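Local coordinates for protein peptide methionine sulfoxide reductase MSRA (Corynebacterium diphtheriae, PDB 4D7L) that probably repairs oxidised proteins by reducing the S-epimer of methionine sulfoxide back to methionine, with thiol-disulfide exchange regenerating the enzyme, at residues P141-G144 against Y145-N149; Q169-R172 against A173-V177. One frame throughout, in Å; residues are numbered along the deposited sequence.

Interaction 1 (P141-G144 against Y145-N149); sequences PTQG and YRQGN
Gln143 and Arg146 stack their flat ends. The amide of Gln143 and the guanidinium of Arg146 lie 19° from parallel. Gln143 OE1 sits over the middle of the guanidinium, 3.6 Å from Arg146 CZ. Gln143 CD is 3.5 Å from Arg146 NH2. The partial negative charge of OE1 over the cation is probably favourable. Arg146 is turned back by its third torsion (chi3 83°), which brings the guanidinium under the amide.

The hydrogen bonds hold both partners of this stack. Gly148 N donates to Gln143 OE1 at 2.8 Å. It approaches in the carbonyl plane, on a lone pair. Beyond CG the Gln143 chain is extended (chi2 -171°), and this carries OE1 across to Gly148. Arg146 NH1 reaches back to Gly148 O at 3.0 Å, tilted out of the carbonyl plane. Gly148 therefore grips the amide with its N-H and the guanidinium with its carbonyl. One water accepts from Arg146 NE at 3.0 Å, at the edge of the guanidinium, and donates to Gln143 O. The other end of the amide has a weak bond from Gln143 NE2 to Asp140. The polar end of Gln147 also turns to Asp140, where NE2 bonds to the backbone carbonyl.

Among backbone contacts, Arg146 N gives a weak bond of 3.1 Å to Gly144 O. Tyr145 is the centre of this inverse gamma turn. Gly144 enters it with a positive phi, which favours glycine. The arrangement is a surface turn leading into strand 146-147, the first strand of a small two-stranded antiparallel sheet.

Interaction 2 (Q169-R172 against A173-V177); sequences QAQR and AREIV
The guanidinium of Arg174 has the backbone of Ala170 over one face and Gln171 OE1 at its edge. Ala170 CB lies 3.9 Å from Arg174 NH2. At the edge, Arg174 NH1 donates to Gln171 OE1 at 3.2 Å. The oxygen lies close to the guanidinium plane, but the donor is tilted 32° from the carbonyl plane of the amide. The two flat groups are 41° apart, and the side chains cross at about a right angle. Gln171 bends at its second torsion (chi2 48°), which folds OE1 back toward Arg174. Arg174 runs extended from CG to NE along the helix surface, and its CG passes 3.3 Å from Ala170 O. Its NH2 bonds to the carbonyl of Ile196, so both ends of the guanidinium have a partner.

All of this lies within one alpha-helix, 166-186, the crossover helix of a beta-alpha-beta unit between strands 158-161 and 195-198. Ala173 N bonds to Gln169 O at 2.8 Å. Arg174 N follows with Ala170 O at 2.9 Å, Glu175 N with Gln171 O, and Ile176 N with Arg172 O. These are the i to i+4 bonds of the helix.

Small side chains face the sheet. Ala170 touches Thr161 and Pro198, while Ala173 touches Ile196. Ile176 packs CG1 3.6 Å from Arg172 O and also meets helix 128-137. Arg172 points its extended chain to that helix, where NE forms a salt bridge with Asp129. Glu175 CB lies 3.6 Å from Arg172 O.

In the fold
Interaction 1 comes before interaction 2 along the chain, and the two do not touch. Their centres are 20 Å apart, and their nearest atoms about 6 Å. Helix 166-186 connects them in space: it carries interaction 2, and further along its Leu184 packs on Pro141 and Thr142. Thr193, on the way to strand 195-198, also bonds to the backbone of Pro141 and Gly144. Interaction 1 is the nearer to the predicted active site. The side chain of Gln147 lies about 7 Å from that of Cys72, the predicted active-site residue, which forms a disulfide with Cys226 here. Interaction 2 lies away from that site, on the crossover helix.

Interaction 1 (P141-G144 against Y145-N149)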
loop_
_atom_site.group_PDB
_atom_site.type_symbol
_atom_site.label_atom_id
_atom_site.label_comp_id
_atom_site.label_asym_id
_atom_site.label_seq_id
_atom_site.Cartn_x
_atom_site.Cartn_y
_atom_site.Cartn_z
ATOM N N PRO A 141 -0.397 9.510 -8.975
ATOM C CA PRO A 141 -1.699 8.887 -8.710
ATOM C C PRO A 141 -2.629 8.921 -9.930
ATOM O O PRO A 141 -3.842 8.865 -9.743
ATOM C CB PRO A 141 -2.266 9.748 -7.594
ATOM C CG PRO A 141 -1.755 11.158 -7.983
ATOM C CD PRO A 141 -0.362 10.924 -8.528
ATOM N N THR A 142 -2.083 9.042 -11.140
ATOM C CA THR A 142 -2.920 9.163 -12.333
ATOM C C THR A 142 -2.700 8.033 -13.332
ATOM O O THR A 142 -3.234 8.086 -14.453
ATOM C CB THR A 142 -2.644 10.493 -13.091
ATOM O OG1 THR A 142 -1.328 10.429 -13.680
ATOM C CG2 THR A 142 -2.755 11.728 -12.148
ATOM N N GLN A 143 -1.932 7.017 -12.949
ATOM C CA GLN A 143 -1.478 6.032 -13.930
ATOM C C GLN A 143 -2.321 4.759 -14.052
ATOM O O GLN A 143 -2.045 3.927 -14.907
ATOM C CB GLN A 143 -0.028 5.636 -13.635
ATOM C CG GLN A 143 0.921 6.839 -13.685
ATOM C CD GLN A 143 2.371 6.417 -13.602
ATOM O OE1 GLN A 143 2.669 5.291 -13.233
ATOM N NE2 GLN A 143 3.277 7.310 -13.974
ATOM N N GLY A 144 -3.357 4.618 -13.240
ATOM C CA GLY A 144 -4.239 3.479 -13.394
ATOM C C GLY A 144 -3.577 2.197 -12.917
ATOM O O GLY A 144 -3.136 2.119 -11.776
ATOM N N TYR A 145 -3.525 1.175 -13.772
ATOM C CA TYR A 145 -3.015 -0.143 -13.338
ATOM C C TYR A 145 -1.514 -0.269 -13.601
ATOM O O TYR A 145 -1.056 -1.163 -14.321
ATOM C CB TYR A 145 -3.771 -1.263 -14.047
ATOM C CG TYR A 145 -5.248 -1.293 -13.734
ATOM C CD1 TYR A 145 -5.724 -0.955 -12.468
ATOM C CD2 TYR A 145 -6.175 -1.606 -14.724
ATOM C CE1 TYR A 145 -7.086 -0.980 -12.181
ATOM C CE2 TYR A 145 -7.548 -1.631 -14.448
ATOM C CZ TYR A 145 -7.991 -1.323 -13.181
ATOM O OH TYR A 145 -9.348 -1.337 -12.919
ATOM N N ARG A 146 -0.758 0.635 -12.985
ATOM C CA ARG A 146 0.661 0.797 -13.258
ATOM C C ARG A 146 1.212 1.811 -12.272
ATOM O O ARG A 146 0.487 2.715 -11.865
ATOM C CB ARG A 146 0.874 1.283 -14.698
ATOM C CG ARG A 146 2.274 1.739 -15.049
ATOM C CD ARG A 146 2.358 2.094 -16.531
ATOM N NE ARG A 146 1.883 3.448 -16.805
ATOM C CZ ARG A 146 2.652 4.532 -16.771
ATOM N NH1 ARG A 146 3.948 4.428 -16.475
ATOM N NH2 ARG A 146 2.133 5.721 -17.049
ATOM N N GLN A 147 2.473 1.662 -11.880
ATOM C CA GLN A 147 3.200 2.773 -11.275
ATOM C C GLN A 147 4.600 2.755 -11.855
ATOM O O GLN A 147 5.340 1.809 -11.623
ATOM C CB GLN A 147 3.233 2.674 -9.735
ATOM C CG GLN A 147 3.970 3.864 -9.062
ATOM C CD GLN A 147 3.275 5.220 -9.274
ATOM O OE1 GLN A 147 3.931 6.259 -9.305
ATOM N NE2 GLN A 147 1.948 5.212 -9.389
ATOM N N GLY A 148 4.950 3.780 -12.639
ATOM C CA GLY A 148 6.232 3.809 -13.320
ATOM C C GLY A 148 6.385 2.613 -14.240
ATOM O O GLY A 148 5.510 2.339 -15.056
ATOM N N ASN A 149 7.468 1.853 -14.077
ATOM C CA ASN A 149 7.685 0.693 -14.935
ATOM C C ASN A 149 7.078 -0.570 -14.335
ATOM O O ASN A 149 7.292 -1.661 -14.848
ATOM C CB ASN A 149 9.184 0.472 -15.222
ATOM C CG ASN A 149 9.763 1.528 -16.157
ATOM O OD1 ASN A 149 10.698 2.231 -15.804
ATOM N ND2 ASN A 149 9.187 1.656 -17.337
HETATM O O HOH W 1 -0.869 4.474 -17.307
#

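Interaction 2 (Q169-R172 against A173-V177)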
loop_
_atom_site.group_PDB
_atom_site.type_symbol
_atom_site.label_atom_id
_atom_site.label_comp_id
_atom_site.label_asym_id
_atom_site.label_seq_id
_atom_site.Cartn_x
_atom_site.Cartn_y
_atom_site.Cartn_z
ATOM N N GLN A 169 -13.351 9.180 7.280
ATOM C CA GLN A 169 -11.955 9.310 6.870
ATOM C C GLN A 169 -11.817 9.106 5.351
ATOM O O GLN A 169 -11.025 9.786 4.694
ATOM C CB GLN A 169 -11.082 8.314 7.631
ATOM C CG GLN A 169 -11.085 8.532 9.148
ATOM C CD GLN A 169 -10.177 9.653 9.605
ATOM O OE1 GLN A 169 -10.450 10.831 9.373
ATOM N NE2 GLN A 169 -9.082 9.287 10.270
ATOM N N ALA A 170 -12.583 8.175 4.781
ATOM C CA ALA A 170 -12.548 7.996 3.324
ATOM C C ALA A 170 -12.997 9.288 2.625
ATOM O O ALA A 170 -12.379 9.754 1.664
ATOM C CB ALA A 170 -13.423 6.834 2.900
ATOM N N GLN A 171 -14.059 9.892 3.133
ATOM C CA GLN A 171 -14.522 11.143 2.546
ATOM C C GLN A 171 -13.447 12.224 2.672
ATOM O O GLN A 171 -13.210 13.026 1.766
ATOM C CB GLN A 171 -15.826 11.591 3.223
ATOM C CG GLN A 171 -16.474 12.782 2.520
ATOM C CD GLN A 171 -16.555 12.592 1.000
ATOM O OE1 GLN A 171 -16.832 11.490 0.496
ATOM N NE2 GLN A 171 -16.316 13.674 0.269
ATOM N N ARG A 172 -12.772 12.224 3.806
ATOM C CA ARG A 172 -11.710 13.170 4.033
ATOM C C ARG A 172 -10.541 12.961 3.042
ATOM O O ARG A 172 -9.985 13.916 2.504
ATOM C CB ARG A 172 -11.292 13.043 5.492
ATOM C CG ARG A 172 -10.292 13.980 5.959
ATOM C CD ARG A 172 -10.359 14.044 7.480
ATOM N NE ARG A 172 -9.593 15.186 7.919
ATOM C CZ ARG A 172 -10.113 16.311 8.385
ATOM N NH1 ARG A 172 -11.430 16.441 8.551
ATOM N NH2 ARG A 172 -9.291 17.298 8.721
ATOM N N ALA A 173 -10.176 11.709 2.786
ATOM C CA ALA A 173 -9.120 11.424 1.820
ATOM C C ALA A 173 -9.536 11.875 0.419
ATOM O O ALA A 173 -8.744 12.461 -0.337
ATOM C CB ALA A 173 -8.776 9.939 1.845
ATOM N N ARG A 174 -10.796 11.630 0.065
ATOM C CA ARG A 174 -11.283 12.090 -1.226
ATOM C C ARG A 174 -11.144 13.605 -1.372
ATOM O O ARG A 174 -10.805 14.082 -2.459
ATOM C CB ARG A 174 -12.740 11.672 -1.444
ATOM C CG ARG A 174 -12.898 10.142 -1.575
ATOM C CD ARG A 174 -14.365 9.730 -1.802
ATOM N NE ARG A 174 -14.479 8.274 -1.624
ATOM C CZ ARG A 174 -15.181 7.702 -0.657
ATOM N NH1 ARG A 174 -15.849 8.464 0.202
ATOM N NH2 ARG A 174 -15.213 6.373 -0.547
ATOM N N GLU A 175 -11.440 14.358 -0.313
ATOM C CA GLU A 175 -11.294 15.815 -0.380
ATOM C C GLU A 175 -9.848 16.232 -0.592
ATOM O O GLU A 175 -9.568 17.203 -1.286
ATOM C CB GLU A 175 -11.827 16.540 0.863
ATOM C CG GLU A 175 -13.328 16.623 0.896
ATOM C CD GLU A 175 -13.867 17.456 2.052
ATOM O OE1 GLU A 175 -13.241 18.489 2.430
ATOM O OE2 GLU A 175 -14.887 17.023 2.621
ATOM N N ILE A 176 -8.938 15.580 0.115
ATOM C CA ILE A 176 -7.535 15.898 -0.061
ATOM C C ILE A 176 -7.142 15.514 -1.471
ATOM O O ILE A 176 -6.579 16.311 -2.220
ATOM C CB ILE A 176 -6.656 15.180 0.956
ATOM C CG1 ILE A 176 -6.926 15.718 2.354
ATOM C CG2 ILE A 176 -5.189 15.361 0.621
ATOM C CD1 ILE A 176 -6.287 14.894 3.463
ATOM N N VAL A 177 -7.517 14.307 -1.875
ATOM C CA VAL A 177 -7.057 13.830 -3.158
ATOM C C VAL A 177 -7.638 14.704 -4.262
ATOM O O VAL A 177 -6.937 15.076 -5.196
ATOM C CB VAL A 177 -7.393 12.326 -3.339
ATOM C CG1 VAL A 177 -7.125 11.882 -4.746
ATOM C CG2 VAL A 177 -6.538 11.506 -2.368
#